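Local coordinates for protein GTP cyclohydrolase 1 type 2 homolog (Escherichia coli, Escherichia coli O157:H7, PDB 1NMO) that is a metal-binding member of the NIF3 family, forms a toroidal hexamer, and may help degrade radiation-damaged nucleotides, at residues T119-I124 / W130-M135. Numbering follows the deposited sequence.
Sequences TVMGEI and WGELTM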
loop_
_atom_site.group_PDB
_atom_site.type_symbol
_atom_site.label_atom_id
_atom_site.label_comp_id
_atom_site.label_asym_id
_atom_site.label_seq_id
_atom_site.Cartn_x
_atom_site.Cartn_y
_atom_site.Cartn_z
ATOM N N THR A 119 -17.693 21.025 29.837
ATOM C CA THR A 119 -17.963 22.159 30.722
ATOM C C THR A 119 -16.893 22.159 31.804
ATOM O O THR A 119 -16.804 21.227 32.591
ATOM C CB THR A 119 -19.380 21.969 31.401
ATOM O OG1 THR A 119 -20.360 21.696 30.373
ATOM C CG2 THR A 119 -19.775 23.232 32.182
ATOM N N VAL A 120 -16.122 23.205 31.895
ATOM C CA VAL A 120 -15.084 23.267 32.908
ATOM C C VAL A 120 -15.750 23.475 34.251
ATOM O O VAL A 120 -16.685 24.300 34.349
ATOM C CB VAL A 120 -14.121 24.471 32.656
ATOM C CG1 VAL A 120 -13.209 24.697 33.900
ATOM C CG2 VAL A 120 -13.251 24.212 31.410
HETATM N N MSE A 121 -15.258 22.806 35.299
HETATM C CA MSE A 121 -15.914 22.938 36.591
HETATM C C MSE A 121 -15.032 23.312 37.748
HETATM O O MSE A 121 -15.529 23.724 38.792
HETATM C CB MSE A 121 -16.698 21.666 36.924
HETATM C CG MSE A 121 -18.006 21.609 36.234
HETATM SE SE MSE A 121 -18.851 19.884 36.532
HETATM C CE MSE A 121 -20.378 20.281 35.305
ATOM N N GLY A 122 -13.733 23.181 37.529
ATOM C CA GLY A 122 -12.718 23.508 38.521
ATOM C C GLY A 122 -11.305 23.121 38.036
ATOM O O GLY A 122 -11.024 22.958 36.836
ATOM N N GLU A 123 -10.369 23.012 38.963
ATOM C CA GLU A 123 -9.050 22.590 38.571
ATOM C C GLU A 123 -8.563 21.687 39.666
ATOM O O GLU A 123 -8.958 21.803 40.825
ATOM C CB GLU A 123 -8.106 23.762 38.260
ATOM C CG GLU A 123 -7.421 24.469 39.366
ATOM C CD GLU A 123 -6.098 25.087 38.885
ATOM O OE1 GLU A 123 -6.058 25.789 37.848
ATOM O OE2 GLU A 123 -5.056 24.875 39.551
ATOM N N ILE A 124 -7.819 20.686 39.274
ATOM C CA ILE A 124 -7.276 19.725 40.200
ATOM C C ILE A 124 -5.899 20.257 40.663
ATOM O O ILE A 124 -5.492 20.085 41.811
ATOM C CB ILE A 124 -7.077 18.371 39.443
ATOM C CG1 ILE A 124 -8.411 17.823 38.944
ATOM C CG2 ILE A 124 -6.396 17.369 40.334
ATOM C CD1 ILE A 124 -8.264 16.437 38.286
ATOM N N TRP A 130 -10.647 20.216 35.389
ATOM C CA TRP A 130 -11.491 19.019 35.287
ATOM C C TRP A 130 -12.902 19.505 34.983
ATOM O O TRP A 130 -13.197 20.680 35.125
ATOM C CB TRP A 130 -11.527 18.179 36.577
ATOM C CG TRP A 130 -12.288 18.835 37.752
ATOM C CD1 TRP A 130 -11.749 19.619 38.748
ATOM C CD2 TRP A 130 -13.694 18.721 38.052
ATOM N NE1 TRP A 130 -12.729 19.998 39.640
ATOM C CE2 TRP A 130 -13.927 19.451 39.244
ATOM C CE3 TRP A 130 -14.785 18.064 37.433
ATOM C CZ2 TRP A 130 -15.205 19.537 39.845
ATOM C CZ3 TRP A 130 -16.102 18.158 38.065
ATOM C CH2 TRP A 130 -16.269 18.876 39.237
ATOM N N GLY A 131 -13.751 18.617 34.520
ATOM C CA GLY A 131 -15.130 19.001 34.267
ATOM C C GLY A 131 -15.897 17.806 33.714
ATOM O O GLY A 131 -15.472 16.646 33.930
ATOM N N GLU A 132 -16.967 18.098 32.972
ATOM C CA GLU A 132 -17.797 17.071 32.395
ATOM C C GLU A 132 -18.248 17.277 30.966
ATOM O O GLU A 132 -18.637 18.388 30.518
ATOM C CB GLU A 132 -19.081 16.898 33.219
ATOM C CG GLU A 132 -18.890 16.769 34.741
ATOM C CD GLU A 132 -20.177 16.347 35.472
ATOM O OE1 GLU A 132 -21.312 16.655 34.992
ATOM O OE2 GLU A 132 -20.028 15.697 36.521
ATOM N N LEU A 133 -18.197 16.190 30.226
ATOM C CA LEU A 133 -18.709 16.261 28.862
ATOM C C LEU A 133 -20.203 16.581 29.040
ATOM O O LEU A 133 -20.889 15.989 29.901
ATOM C CB LEU A 133 -18.612 14.896 28.187
ATOM C CG LEU A 133 -17.211 14.549 27.753
ATOM C CD1 LEU A 133 -17.117 13.026 27.569
ATOM C CD2 LEU A 133 -16.888 15.319 26.470
ATOM N N THR A 134 -20.690 17.535 28.255
ATOM C CA THR A 134 -22.078 17.904 28.263
ATOM C C THR A 134 -22.845 16.787 27.577
ATOM O O THR A 134 -24.037 16.859 27.443
ATOM C CB THR A 134 -22.326 19.185 27.471
ATOM O OG1 THR A 134 -21.495 19.191 26.304
ATOM C CG2 THR A 134 -22.047 20.407 28.355
HETATM N N MSE A 135 -22.180 15.775 27.082
HETATM C CA MSE A 135 -22.961 14.681 26.539
HETATM C C MSE A 135 -22.131 13.458 26.786
HETATM O O MSE A 135 -21.382 13.010 25.887
HETATM C CB MSE A 135 -23.244 14.873 25.067
HETATM C CG MSE A 135 -24.548 14.162 24.689
HETATM SE SE MSE A 135 -24.713 13.768 22.728
HETATM C CE MSE A 135 -23.176 12.552 22.500
#
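Met121, modelled as selenomethionine, lies across the indole of Trp130. Its CB sits over one face of the six-membered ring, 3.8 Å from the centroid and 16° off the normal, a CH-pi contact. SE approaches the same ring obliquely, coming within 3.6 Å of Trp130 CZ3, a Met-aromatic contact. The side chain, extended beyond CG, also brings SE to 3.6 Å from Glu132 CG, so the selenium packs against both Trp130 and Glu132. Trp130 CG stands between its backbone N and carbonyl carbon (chi1 70°), which swings the indole over the neighbouring strand, where Gly122 N lies over the same face as Met121 CB. Ile124 meets the five-membered end of the indole roughly at a right angle, CG1 to Trp130 CD1 3.8 Å, and also packs on helix 179-185, whose Phe185 touches the Trp130 ring.

Beneath these side chains, the backbones run antiparallel. Thr119 and Glu132 exchange two hydrogen bonds, Thr119 N to Glu132 O measuring 2.9 Å. In the non-hydrogen-bonded pair Val120-Gly131, the lack of a side chain on Gly131 lets its CA approach Thr119 O to 3.3 Å, a CA-H...O contact. Then the register slips by one residue: Met121 N donates to Trp130 O at 3.0 Å, while Trp130 N donates to Gly122 O at 3.1 Å. Met121 and Gly122 thus both face Trp130, turning the Met121 side chain toward the indole. The arrangement is a beta hairpin with a classic bulge, forming one margin of a mixed sheet: strand 118-123 is outermost within the chain, and strand 128-137 joins it to strand 165-170.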